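Local structure of ankyrin repeat family protein (Enterococcus faecalis, 3HRA) at residues Ile45-Asn50 against Thr85-Tyr90; Ala109-Ala114 against Ile133-Asp138; Tyr4-Leu9 against Val32-Thr37; Asp159-Leu164 against Ser194-Gln199. The protein is of unknown function but, being built of stacked ankyrin repeats, probably serves as a scaffold for binding other proteins. All blocks are in the same frame, centred on the assembly; numbering follows the deposited sequence.

The four contacts follow one another along an elongated, all-helical ankyrin solenoid, in the chain order contact 3, contact 1, contact 2, contact 4. Centres of successive contacts lie about 19, 19 and 17 Å apart, and those of the two end contacts, 3 and 4, about 46 Å. Contacts 1 and 4 are helix-against-helix, whereas contacts 2 and 3 set a helix start against the loop leading to the next helix pair. Contact 3 touches contact 1 through D36 and I45, and contact 2 touches contact 4 through I133 with L164 and A114 with I160. Each contact joins parts close in sequence, as expected of a repeat protein held together by neighbour-to-neighbour packing.

Contact 1: Ile45-Asn50 against Thr85-Tyr90; sequences IAVHNN and TEILAY
Within the ankyrin helix stack, V47 near the end of helix 42-49 meets I87 in the first turn of helix 85-94. V47 CG2 and I87 CG2 are 4.0 Å apart, the two side chains passing at a slant. I87 keeps CG1 anti to its carbonyl carbon (chi1 -66°) and is extended beyond, which sends CG2 to the valine and CD1 to the end of helix 42-49. There I87 CD1 lies 3.5 Å from N50 OD1.

The contact thus joins the C-terminal end of one ankyrin helix to the N-terminal end of helix 85-94, with two helices between them. N50 leaves the helix with positive phi (53°) in a Schellman motif. With CG anti to the backbone N (chi1 -159°), its amide reaches across to water 1. This water donates to N50 OD1 at 2.8 Å and to E86 OE1 at 2.9 Å, and accepts from I87 N at 2.9 Å, so that a first-turn N-H of helix 85-94 is satisfied through solvent. R84, just before that helix, bonds through NE to V47 O and through NH2 to H48 O. A55 of helix 52-60 packs against I87, and A79 of helix 75-81 against V47.

Contact 2: Ala109-Ala114 against Ile133-Asp138; sequences ALIPAA and IDFQND
The first turn of helix 110-115 runs beside the loop 133-138, with L110 CA 7.6 Å from I133 CA and I111 CA 8.0 Å from F135 CA. This is the ankyrin pattern in which the loop leaving one helix pair passes the start of that pair's first helix before leading into the next, here helix 143-149. The contact is van der Waals packing, with no direct hydrogen bond across it.

L110 sends CD2 to the loop backbone, 4.1 Å from I133 CA, while its side chain also rests on V122 and L126 of helix 119-128. L126 touches I133 too, and so contacts both residues.

I111 does most of the work. Its chi1 of -66° and extended chi2 carry CD1 outward from the helix to the stretch of loop between F135 and N137, where it packs against backbone as much as side chain: F135 O is 3.6 Å from I111 CD1, and N137 N is 3.8 Å from that same methyl. I111 also touches E146 of helix 143-149.

The loop is tied to its neighbours as well, through backbone hydrogen bonds between D138 and Y105 and a bond from D170 N to D134 OD1. The F135 ring meets the H102 ring with the planes about 25° apart, and at its edge, near the ring plane, I111 CD1 comes within 4.0 Å of F135 CD2.

Contact 3: Tyr4-Leu9 against Val32-Thr37; sequences YEVGAL and VDEVDT
E34 drives its carboxylate into the turn before helix 8-14, where G7 occupies the N-cap position. G7 N donates to E34 OE1 at 2.9 Å along a nearly straight line (165°), arriving from above the carboxylate plane and 45° out of it. The glutamate gets there with CG lodged between its backbone N and carbonyl carbon (chi1 59°) and the rest of the chain extended. E34 OE2 then lies over the first residues of the helix, 3.1 Å from G7 CA and 3.6 Å from L9 CB, and takes a hydrogen bond from L10 N. Y30 OH shares the site, bonded to L9 N and weakly to E34 OE1. Backbone N-H groups at a helix start would be expected to favour the charged form of this buried acid.

Tight packing continues inward at L9. L9 CD2 reaches V32 from the helix, 3.7 Å from V32 O and 4.1 Å from V32 CB, with I24 and P42 also against the leucine.

The outer side is looser. V6 is exposed in the type II turn from E5 to A8; of its side chain it brings V6 CG1 to 3.9 Å from E34 OE1, the valine and glutamate chains running antiparallel alongside one another. The turn itself is closed by A8 N bonding to E5 O.

The loop 32-37 passes the start of helix 8-14 on its way to helix 42-49, the loop-to-helix contact of an ankyrin stack, here at its N-terminal end and with an acid side chain bonding to the helix start.

Contact 4: Asp159-Leu164 against Ser194-Gln199; sequences DIVKLL and SKILAQ
The amide of Q199 is the one flat group that takes part against K162, and it does so through its oxygen by way of a water: water 2 donates to Q199 OE1 at 2.7 Å and accepts from K162 NZ at 3.1 Å. K162 NZ and Q199 OE1 are 4.4 Å apart, and the water bridges them on the solvent side. K162 starts out with CG anti to its backbone N and bends at chi2 (74°), which turns the chain toward the other helix. Its NZ also bonds to Y200 OH, with a long, weak ion pair to E166 besides.

Deeper in the contact, the packing is apolar. V161 has CG1 anti to its backbone N (chi1 169°), and that one methyl meets two partners, I196 CG2 at 4.0 Å and L197 CD2 at 3.9 Å. The valine crosses the leucine at about a right angle and the isoleucine at a slant. I196 CG2 touches K162 CD as well, at 4.2 Å, so its methyl spans valine and lysine.

The short segments run nearly parallel, 8° apart with axes 10.1 Å from each other, as second helices of successive ankyrin pairs do. Helix 143-149 backs V161 through L144 and V148, helix 181-188 backs L197 through A181 and M182, and helix 119-128 continues the row on the far side, where I119 meets I160 and V122 meets L163.

Contact 1: Ile45-Asn50 against Thr85-Tyr90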
loop_
_atom_site.group_PDB
_atom_site.type_symbol
_atom_site.label_atom_id
_atom_site.label_comp_id
_atom_site.label_asym_id
_atom_site.label_seq_id
_atom_site.Cartn_x
_atom_site.Cartn_y
_atom_site.Cartn_z
ATOM N N ILE A 45 7.166 -7.175 -9.793
ATOM C CA ILE A 45 6.834 -6.821 -11.176
ATOM C C ILE A 45 5.341 -7.054 -11.410
ATOM O O ILE A 45 4.634 -6.198 -11.962
ATOM C CB ILE A 45 7.678 -7.631 -12.192
ATOM C CG1 ILE A 45 9.142 -7.185 -12.126
ATOM C CG2 ILE A 45 7.139 -7.460 -13.620
ATOM C CD1 ILE A 45 10.095 -8.139 -12.749
ATOM N N ALA A 46 4.857 -8.209 -10.971
ATOM C CA ALA A 46 3.434 -8.532 -11.103
ATOM C C ALA A 46 2.540 -7.517 -10.390
ATOM O O ALA A 46 1.480 -7.162 -10.890
ATOM C CB ALA A 46 3.154 -9.945 -10.598
ATOM N N VAL A 47 2.952 -7.057 -9.218
ATOM C CA VAL A 47 2.134 -6.094 -8.475
ATOM C C VAL A 47 2.068 -4.749 -9.203
ATOM O O VAL A 47 1.004 -4.142 -9.302
ATOM C CB VAL A 47 2.623 -5.916 -7.016
ATOM C CG1 VAL A 47 1.868 -4.792 -6.330
ATOM C CG2 VAL A 47 2.437 -7.213 -6.250
ATOM N N HIS A 48 3.213 -4.303 -9.717
ATOM C CA HIS A 48 3.290 -3.095 -10.537
ATOM C C HIS A 48 2.371 -3.197 -11.759
ATOM O O HIS A 48 1.668 -2.247 -12.090
ATOM C CB HIS A 48 4.743 -2.834 -10.977
ATOM C CG HIS A 48 5.598 -2.205 -9.913
ATOM N ND1 HIS A 48 5.977 -2.875 -8.767
ATOM C CD2 HIS A 48 6.147 -0.971 -9.819
ATOM C CE1 HIS A 48 6.721 -2.083 -8.016
ATOM N NE2 HIS A 48 6.837 -0.919 -8.631
ATOM N N ASN A 49 2.358 -4.364 -12.401
ATOM C CA ASN A 49 1.541 -4.616 -13.589
ATOM C C ASN A 49 0.059 -4.906 -13.296
ATOM O O ASN A 49 -0.779 -4.921 -14.212
ATOM C CB ASN A 49 2.102 -5.807 -14.370
ATOM C CG ASN A 49 3.318 -5.449 -15.201
ATOM O OD1 ASN A 49 3.428 -4.345 -15.717
ATOM N ND2 ASN A 49 4.234 -6.397 -15.343
ATOM N N ASN A 50 -0.248 -5.132 -12.021
ATOM C CA ASN A 50 -1.549 -5.675 -11.591
ATOM C C ASN A 50 -1.919 -6.974 -12.311
ATOM O O ASN A 50 -3.069 -7.179 -12.709
ATOM C CB ASN A 50 -2.691 -4.652 -11.667
ATOM C CG ASN A 50 -3.866 -5.028 -10.772
ATOM O OD1 ASN A 50 -3.699 -5.698 -9.752
ATOM N ND2 ASN A 50 -5.068 -4.590 -11.152
ATOM N N THR A 85 -6.186 -3.759 -5.144
ATOM C CA THR A 85 -7.048 -4.288 -4.093
ATOM C C THR A 85 -7.112 -5.808 -4.015
ATOM O O THR A 85 -7.031 -6.378 -2.931
ATOM C CB THR A 85 -8.470 -3.743 -4.275
ATOM O OG1 THR A 85 -8.390 -2.332 -4.499
ATOM C CG2 THR A 85 -9.326 -4.028 -3.036
ATOM N N GLU A 86 -7.307 -6.453 -5.159
ATOM C CA GLU A 86 -7.375 -7.909 -5.226
ATOM C C GLU A 86 -6.083 -8.548 -4.708
ATOM O O GLU A 86 -6.121 -9.501 -3.929
ATOM C CB GLU A 86 -7.653 -8.332 -6.673
ATOM C CG GLU A 86 -8.946 -7.688 -7.231
ATOM C CD GLU A 86 -8.750 -6.392 -8.085
ATOM O OE1 GLU A 86 -7.836 -5.525 -7.850
ATOM O OE2 GLU A 86 -9.576 -6.235 -9.020
ATOM N N ILE A 87 -4.939 -8.026 -5.152
ATOM C CA ILE A 87 -3.658 -8.561 -4.704
ATOM C C ILE A 87 -3.451 -8.326 -3.205
ATOM O O ILE A 87 -3.008 -9.220 -2.497
ATOM C CB ILE A 87 -2.481 -7.995 -5.524
ATOM C CG1 ILE A 87 -2.580 -8.479 -6.972
ATOM C CG2 ILE A 87 -1.144 -8.402 -4.908
ATOM C CD1 ILE A 87 -1.565 -7.800 -7.902
ATOM N N LEU A 88 -3.812 -7.130 -2.725
ATOM C CA LEU A 88 -3.705 -6.786 -1.310
ATOM C C LEU A 88 -4.557 -7.707 -0.450
ATOM O O LEU A 88 -4.093 -8.212 0.574
ATOM C CB LEU A 88 -4.117 -5.330 -1.067
ATOM C CG LEU A 88 -4.037 -4.866 0.383
ATOM C CD1 LEU A 88 -2.612 -5.004 0.919
ATOM C CD2 LEU A 88 -4.531 -3.414 0.499
ATOM N N ALA A 89 -5.805 -7.906 -0.857
ATOM C CA ALA A 89 -6.680 -8.836 -0.145
ATOM C C ALA A 89 -6.045 -10.233 -0.037
ATOM O O ALA A 89 -6.108 -10.884 1.017
ATOM C CB ALA A 89 -8.039 -8.904 -0.826
ATOM N N TYR A 90 -5.441 -10.697 -1.133
ATOM C CA TYR A 90 -4.788 -11.993 -1.135
ATOM C C TYR A 90 -3.602 -12.016 -0.167
ATOM O O TYR A 90 -3.433 -12.972 0.605
ATOM C CB TYR A 90 -4.351 -12.384 -2.548
ATOM C CG TYR A 90 -4.150 -13.865 -2.727
ATOM C CD1 TYR A 90 -5.236 -14.711 -2.921
ATOM C CD2 TYR A 90 -2.869 -14.423 -2.696
ATOM C CE1 TYR A 90 -5.056 -16.077 -3.098
ATOM C CE2 TYR A 90 -2.678 -15.777 -2.869
ATOM C CZ TYR A 90 -3.771 -16.600 -3.062
ATOM O OH TYR A 90 -3.579 -17.951 -3.234
HETATM O O HOH W 1 -5.077 -6.138 -7.411
#

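Contact 2: Ala109-Ala114 against Ile133-Asp138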
loop_
_atom_site.group_PDB
_atom_site.type_symbol
_atom_site.label_atom_id
_atom_site.label_comp_id
_atom_site.label_asym_id
_atom_site.label_seq_id
_atom_site.Cartn_x
_atom_site.Cartn_y
_atom_site.Cartn_z
ATOM N N ALA A 109 1.620 1.077 4.386
ATOM C CA ALA A 109 0.710 0.881 3.254
ATOM C C ALA A 109 -0.532 1.777 3.290
ATOM O O ALA A 109 -1.071 2.138 2.239
ATOM C CB ALA A 109 0.314 -0.599 3.110
ATOM N N LEU A 110 -0.963 2.153 4.492
ATOM C CA LEU A 110 -2.234 2.862 4.701
ATOM C C LEU A 110 -2.173 4.367 4.375
ATOM O O LEU A 110 -3.093 4.920 3.790
ATOM C CB LEU A 110 -2.692 2.642 6.148
ATOM C CG LEU A 110 -4.017 3.237 6.632
ATOM C CD1 LEU A 110 -5.156 2.868 5.717
ATOM C CD2 LEU A 110 -4.317 2.773 8.062
ATOM N N ILE A 111 -1.085 5.028 4.759
ATOM C CA ILE A 111 -0.942 6.450 4.468
ATOM C C ILE A 111 -1.104 6.782 2.976
ATOM O O ILE A 111 -1.937 7.607 2.626
ATOM C CB ILE A 111 0.362 7.034 5.046
ATOM C CG1 ILE A 111 0.306 6.993 6.584
ATOM C CG2 ILE A 111 0.546 8.463 4.563
ATOM C CD1 ILE A 111 1.628 7.393 7.285
ATOM N N PRO A 112 -0.316 6.132 2.094
ATOM C CA PRO A 112 -0.453 6.415 0.657
ATOM C C PRO A 112 -1.778 5.906 0.082
ATOM O O PRO A 112 -2.307 6.519 -0.836
ATOM C CB PRO A 112 0.725 5.668 0.009
ATOM C CG PRO A 112 1.364 4.858 1.077
ATOM C CD PRO A 112 0.751 5.159 2.400
ATOM N N ALA A 113 -2.320 4.801 0.597
ATOM C CA ALA A 113 -3.634 4.349 0.131
ATOM C C ALA A 113 -4.670 5.454 0.329
ATOM O O ALA A 113 -5.484 5.719 -0.550
ATOM C CB ALA A 113 -4.065 3.080 0.856
ATOM N N ALA A 114 -4.635 6.105 1.488
ATOM C CA ALA A 114 -5.565 7.198 1.764
ATOM C C ALA A 114 -5.283 8.432 0.903
ATOM O O ALA A 114 -6.216 9.017 0.355
ATOM C CB ALA A 114 -5.569 7.561 3.254
ATOM N N ILE A 133 -3.433 3.040 12.658
ATOM C CA ILE A 133 -4.132 4.125 11.978
ATOM C C ILE A 133 -3.463 5.477 12.252
ATOM O O ILE A 133 -3.619 6.436 11.487
ATOM C CB ILE A 133 -5.629 4.133 12.385
ATOM C CG1 ILE A 133 -6.471 5.024 11.470
ATOM C CG2 ILE A 133 -5.805 4.528 13.858
ATOM C CD1 ILE A 133 -7.962 4.749 11.633
ATOM N N ASP A 134 -2.697 5.546 13.332
ATOM C CA ASP A 134 -2.058 6.794 13.741
ATOM C C ASP A 134 -0.570 6.859 13.370
ATOM O O ASP A 134 0.175 7.721 13.850
ATOM C CB ASP A 134 -2.231 7.015 15.247
ATOM C CG ASP A 134 -3.686 7.240 15.652
ATOM O OD1 ASP A 134 -4.478 7.778 14.837
ATOM O OD2 ASP A 134 -4.042 6.878 16.809
ATOM N N PHE A 135 -0.142 5.952 12.500
ATOM C CA PHE A 135 1.257 5.916 12.107
ATOM C C PHE A 135 1.602 7.213 11.387
ATOM O O PHE A 135 0.747 7.816 10.738
ATOM C CB PHE A 135 1.509 4.727 11.177
ATOM C CG PHE A 135 2.971 4.470 10.915
ATOM C CD1 PHE A 135 3.763 3.895 11.892
ATOM C CD2 PHE A 135 3.551 4.820 9.698
ATOM C CE1 PHE A 135 5.128 3.657 11.659
ATOM C CE2 PHE A 135 4.902 4.580 9.455
ATOM C CZ PHE A 135 5.686 3.995 10.439
ATOM N N GLN A 136 2.841 7.667 11.530
ATOM C CA GLN A 136 3.294 8.878 10.851
ATOM C C GLN A 136 4.486 8.605 9.960
ATOM O O GLN A 136 5.378 7.813 10.309
ATOM C CB GLN A 136 3.693 9.944 11.872
ATOM C CG GLN A 136 2.517 10.593 12.602
ATOM C CD GLN A 136 2.986 11.526 13.701
ATOM O OE1 GLN A 136 3.035 12.750 13.529
ATOM N NE2 GLN A 136 3.341 10.951 14.837
ATOM N N ASN A 137 4.533 9.284 8.822
ATOM C CA ASN A 137 5.710 9.196 7.957
ATOM C C ASN A 137 6.770 10.251 8.302
ATOM O O ASN A 137 6.691 10.890 9.365
ATOM C CB ASN A 137 5.330 9.199 6.465
ATOM C CG ASN A 137 4.591 10.474 6.014
ATOM O OD1 ASN A 137 3.824 10.430 5.046
ATOM N ND2 ASN A 137 4.813 11.590 6.696
ATOM N N ASP A 138 7.767 10.418 7.425
ATOM C CA ASP A 138 8.924 11.285 7.722
ATOM C C ASP A 138 8.542 12.748 7.904
ATOM O O ASP A 138 9.273 13.509 8.545
ATOM C CB ASP A 138 10.003 11.204 6.633
ATOM C CG ASP A 138 10.802 9.929 6.695
ATOM O OD1 ASP A 138 11.565 9.678 5.741
ATOM O OD2 ASP A 138 10.669 9.172 7.686
#

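Contact 3: Tyr4-Leu9 against Val32-Thr37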
loop_
_atom_site.group_PDB
_atom_site.type_symbol
_atom_site.label_atom_id
_atom_site.label_comp_id
_atom_site.label_asym_id
_atom_site.label_seq_id
_atom_site.Cartn_x
_atom_site.Cartn_y
_atom_site.Cartn_z
ATOM N N TYR A 4 16.454 -24.114 -15.244
ATOM C CA TYR A 4 16.283 -22.738 -15.682
ATOM C C TYR A 4 17.460 -21.864 -15.249
ATOM O O TYR A 4 18.048 -22.065 -14.182
ATOM C CB TYR A 4 14.995 -22.139 -15.102
ATOM C CG TYR A 4 13.704 -22.720 -15.624
ATOM C CD1 TYR A 4 13.243 -22.405 -16.893
ATOM C CD2 TYR A 4 12.932 -23.564 -14.840
ATOM C CE1 TYR A 4 12.047 -22.926 -17.369
ATOM C CE2 TYR A 4 11.734 -24.096 -15.306
ATOM C CZ TYR A 4 11.295 -23.766 -16.567
ATOM O OH TYR A 4 10.098 -24.288 -17.023
ATOM N N GLU A 5 17.785 -20.876 -16.070
ATOM C CA GLU A 5 18.834 -19.930 -15.730
ATOM C C GLU A 5 18.242 -18.866 -14.817
ATOM O O GLU A 5 17.031 -18.593 -14.884
ATOM C CB GLU A 5 19.393 -19.281 -16.999
ATOM C CG GLU A 5 20.343 -20.168 -17.810
ATOM C CD GLU A 5 20.659 -19.577 -19.188
ATOM O OE1 GLU A 5 19.757 -18.932 -19.779
ATOM O OE2 GLU A 5 21.797 -19.764 -19.686
ATOM N N VAL A 6 19.075 -18.271 -13.957
ATOM C CA VAL A 6 18.618 -17.124 -13.167
ATOM C C VAL A 6 18.049 -16.078 -14.114
ATOM O O VAL A 6 18.676 -15.741 -15.122
ATOM C CB VAL A 6 19.756 -16.472 -12.354
ATOM C CG1 VAL A 6 19.229 -15.273 -11.546
ATOM C CG2 VAL A 6 20.416 -17.490 -11.449
ATOM N N GLY A 7 16.861 -15.566 -13.798
ATOM C CA GLY A 7 16.248 -14.537 -14.616
ATOM C C GLY A 7 15.071 -15.007 -15.431
ATOM O O GLY A 7 14.319 -14.186 -15.952
ATOM N N ALA A 8 14.908 -16.327 -15.550
ATOM C CA ALA A 8 13.809 -16.894 -16.330
ATOM C C ALA A 8 12.447 -16.373 -15.861
ATOM O O ALA A 8 11.586 -15.999 -16.671
ATOM C CB ALA A 8 13.848 -18.433 -16.279
ATOM N N LEU A 9 12.259 -16.357 -14.547
ATOM C CA LEU A 9 10.975 -15.985 -13.957
ATOM C C LEU A 9 10.753 -14.480 -14.059
ATOM O O LEU A 9 9.638 -14.041 -14.296
ATOM C CB LEU A 9 10.905 -16.460 -12.501
ATOM C CG LEU A 9 9.568 -16.370 -11.749
ATOM C CD1 LEU A 9 8.494 -17.226 -12.447
ATOM C CD2 LEU A 9 9.774 -16.854 -10.301
ATOM N N VAL A 32 12.269 -18.192 -6.244
ATOM C CA VAL A 32 11.260 -17.298 -6.828
ATOM C C VAL A 32 11.559 -15.805 -6.636
ATOM O O VAL A 32 10.984 -14.950 -7.313
ATOM C CB VAL A 32 9.836 -17.604 -6.295
ATOM C CG1 VAL A 32 9.449 -19.054 -6.608
ATOM C CG2 VAL A 32 9.745 -17.334 -4.790
ATOM N N ASP A 33 12.428 -15.495 -5.686
ATOM C CA ASP A 33 12.705 -14.099 -5.374
ATOM C C ASP A 33 14.020 -13.572 -5.966
ATOM O O ASP A 33 14.682 -12.735 -5.368
ATOM C CB ASP A 33 12.656 -13.863 -3.870
ATOM C CG ASP A 33 11.226 -13.768 -3.340
ATOM O OD1 ASP A 33 10.324 -13.331 -4.076
ATOM O OD2 ASP A 33 11.011 -14.133 -2.181
ATOM N N GLU A 34 14.380 -14.041 -7.150
ATOM C CA GLU A 34 15.478 -13.431 -7.895
ATOM C C GLU A 34 15.155 -11.960 -8.150
ATOM O O GLU A 34 13.979 -11.585 -8.196
ATOM C CB GLU A 34 15.679 -14.163 -9.223
ATOM C CG GLU A 34 14.450 -14.160 -10.115
ATOM C CD GLU A 34 14.640 -15.021 -11.364
ATOM O OE1 GLU A 34 15.381 -16.030 -11.312
ATOM O OE2 GLU A 34 14.049 -14.690 -12.409
ATOM N N VAL A 35 16.187 -11.127 -8.315
ATOM C CA VAL A 35 15.963 -9.699 -8.501
ATOM C C VAL A 35 16.590 -9.109 -9.776
ATOM O O VAL A 35 17.605 -9.612 -10.288
ATOM C CB VAL A 35 16.399 -8.871 -7.253
ATOM C CG1 VAL A 35 15.483 -9.152 -6.057
ATOM C CG2 VAL A 35 17.845 -9.142 -6.909
ATOM N N ASP A 36 15.958 -8.053 -10.283
ATOM C CA ASP A 36 16.470 -7.307 -11.425
ATOM C C ASP A 36 17.338 -6.126 -10.991
ATOM O O ASP A 36 17.660 -5.984 -9.811
ATOM C CB ASP A 36 15.320 -6.852 -12.353
ATOM C CG ASP A 36 14.425 -5.780 -11.743
ATOM O OD1 ASP A 36 14.758 -5.137 -10.715
ATOM O OD2 ASP A 36 13.354 -5.544 -12.336
ATOM N N THR A 37 17.726 -5.283 -11.945
ATOM C CA THR A 37 18.659 -4.194 -11.660
ATOM C C THR A 37 18.081 -3.139 -10.717
ATOM O O THR A 37 18.827 -2.342 -10.135
ATOM C CB THR A 37 19.120 -3.500 -12.955
ATOM O OG1 THR A 37 17.965 -3.126 -13.711
ATOM C CG2 THR A 37 19.976 -4.442 -13.798
#

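Contact 4: Asp159-Leu164 against Ser194-Gln199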
loop_
_atom_site.group_PDB
_atom_site.type_symbol
_atom_site.label_atom_id
_atom_site.label_comp_id
_atom_site.label_asym_id
_atom_site.label_seq_id
_atom_site.Cartn_x
_atom_site.Cartn_y
_atom_site.Cartn_z
ATOM N N ASP A 159 -15.217 11.038 2.064
ATOM C CA ASP A 159 -15.536 9.660 2.450
ATOM C C ASP A 159 -14.357 8.962 3.161
ATOM O O ASP A 159 -14.558 8.187 4.102
ATOM C CB ASP A 159 -15.971 8.841 1.224
ATOM C CG ASP A 159 -17.396 9.193 0.735
ATOM O OD1 ASP A 159 -18.157 9.876 1.455
ATOM O OD2 ASP A 159 -17.753 8.766 -0.383
ATOM N N ILE A 160 -13.140 9.230 2.704
ATOM C CA ILE A 160 -11.955 8.635 3.324
ATOM C C ILE A 160 -11.763 9.202 4.726
ATOM O O ILE A 160 -11.489 8.454 5.669
ATOM C CB ILE A 160 -10.695 8.805 2.457
ATOM C CG1 ILE A 160 -10.771 7.885 1.233
ATOM C CG2 ILE A 160 -9.424 8.505 3.263
ATOM C CD1 ILE A 160 -9.808 8.242 0.114
ATOM N N VAL A 161 -11.963 10.508 4.878
ATOM C CA VAL A 161 -11.917 11.120 6.210
ATOM C C VAL A 161 -12.942 10.486 7.179
ATOM O O VAL A 161 -12.616 10.169 8.319
ATOM C CB VAL A 161 -12.096 12.656 6.133
ATOM C CG1 VAL A 161 -12.307 13.249 7.531
ATOM C CG2 VAL A 161 -10.892 13.273 5.454
ATOM N N LYS A 162 -14.176 10.309 6.718
ATOM C CA LYS A 162 -15.217 9.706 7.548
ATOM C C LYS A 162 -14.860 8.278 7.972
ATOM O O LYS A 162 -15.014 7.921 9.142
ATOM C CB LYS A 162 -16.558 9.699 6.811
ATOM C CG LYS A 162 -17.684 9.150 7.648
ATOM C CD LYS A 162 -18.106 10.146 8.730
ATOM C CE LYS A 162 -19.406 9.693 9.383
ATOM N NZ LYS A 162 -19.834 10.621 10.468
ATOM N N LEU A 163 -14.410 7.478 7.009
ATOM C CA LEU A 163 -13.944 6.108 7.239
ATOM C C LEU A 163 -12.862 6.073 8.329
ATOM O O LEU A 163 -12.935 5.262 9.251
ATOM C CB LEU A 163 -13.370 5.534 5.945
ATOM C CG LEU A 163 -13.505 4.049 5.589
ATOM C CD1 LEU A 163 -12.344 3.604 4.699
ATOM C CD2 LEU A 163 -13.649 3.139 6.806
ATOM N N LEU A 164 -11.869 6.957 8.225
ATOM C CA LEU A 164 -10.781 7.014 9.216
ATOM C C LEU A 164 -11.291 7.395 10.605
ATOM O O LEU A 164 -10.903 6.789 11.607
ATOM C CB LEU A 164 -9.652 7.985 8.770
ATOM C CG LEU A 164 -8.828 7.516 7.562
ATOM C CD1 LEU A 164 -7.975 8.639 6.972
ATOM C CD2 LEU A 164 -7.967 6.321 7.963
ATOM N N SER A 194 -14.220 19.925 7.265
ATOM C CA SER A 194 -14.204 20.602 8.568
ATOM C C SER A 194 -15.396 20.193 9.434
ATOM O O SER A 194 -15.267 19.959 10.634
ATOM C CB SER A 194 -14.197 22.123 8.398
ATOM O OG SER A 194 -12.978 22.563 7.816
ATOM N N LYS A 195 -16.561 20.121 8.809
ATOM C CA LYS A 195 -17.788 19.751 9.491
ATOM C C LYS A 195 -17.689 18.313 10.019
ATOM O O LYS A 195 -18.055 18.037 11.168
ATOM C CB LYS A 195 -18.969 19.895 8.531
ATOM C CG LYS A 195 -20.307 19.585 9.149
ATOM C CD LYS A 195 -21.448 19.917 8.197
ATOM C CE LYS A 195 -21.413 19.028 6.972
ATOM N NZ LYS A 195 -22.625 19.219 6.125
ATOM N N ILE A 196 -17.197 17.407 9.183
ATOM C CA ILE A 196 -16.995 16.014 9.581
ATOM C C ILE A 196 -16.060 15.963 10.787
ATOM O O ILE A 196 -16.361 15.326 11.798
ATOM C CB ILE A 196 -16.410 15.185 8.419
ATOM C CG1 ILE A 196 -17.392 15.108 7.246
ATOM C CG2 ILE A 196 -16.029 13.787 8.885
ATOM C CD1 ILE A 196 -16.771 14.507 5.994
ATOM N N LEU A 197 -14.932 16.661 10.703
ATOM C CA LEU A 197 -13.956 16.634 11.795
ATOM C C LEU A 197 -14.517 17.219 13.093
ATOM O O LEU A 197 -14.206 16.731 14.175
ATOM C CB LEU A 197 -12.664 17.352 11.404
ATOM C CG LEU A 197 -11.847 16.651 10.313
ATOM C CD1 LEU A 197 -10.662 17.487 9.854
ATOM C CD2 LEU A 197 -11.369 15.280 10.774
ATOM N N ALA A 198 -15.341 18.265 12.980
ATOM C CA ALA A 198 -15.929 18.926 14.149
ATOM C C ALA A 198 -16.868 17.999 14.930
ATOM O O ALA A 198 -17.148 18.232 16.102
ATOM C CB ALA A 198 -16.680 20.189 13.733
ATOM N N GLN A 199 -17.356 16.958 14.272
ATOM C CA GLN A 199 -18.287 16.030 14.897
ATOM C C GLN A 199 -17.640 14.948 15.758
ATOM O O GLN A 199 -18.337 14.204 16.445
ATOM C CB GLN A 199 -19.181 15.408 13.825
ATOM C CG GLN A 199 -20.172 16.439 13.260
ATOM C CD GLN A 199 -20.830 15.973 11.995
ATOM O OE1 GLN A 199 -20.600 14.849 11.542
ATOM N NE2 GLN A 199 -21.663 16.828 11.411
HETATM O O HOH W 2 -20.403 13.426 9.268
#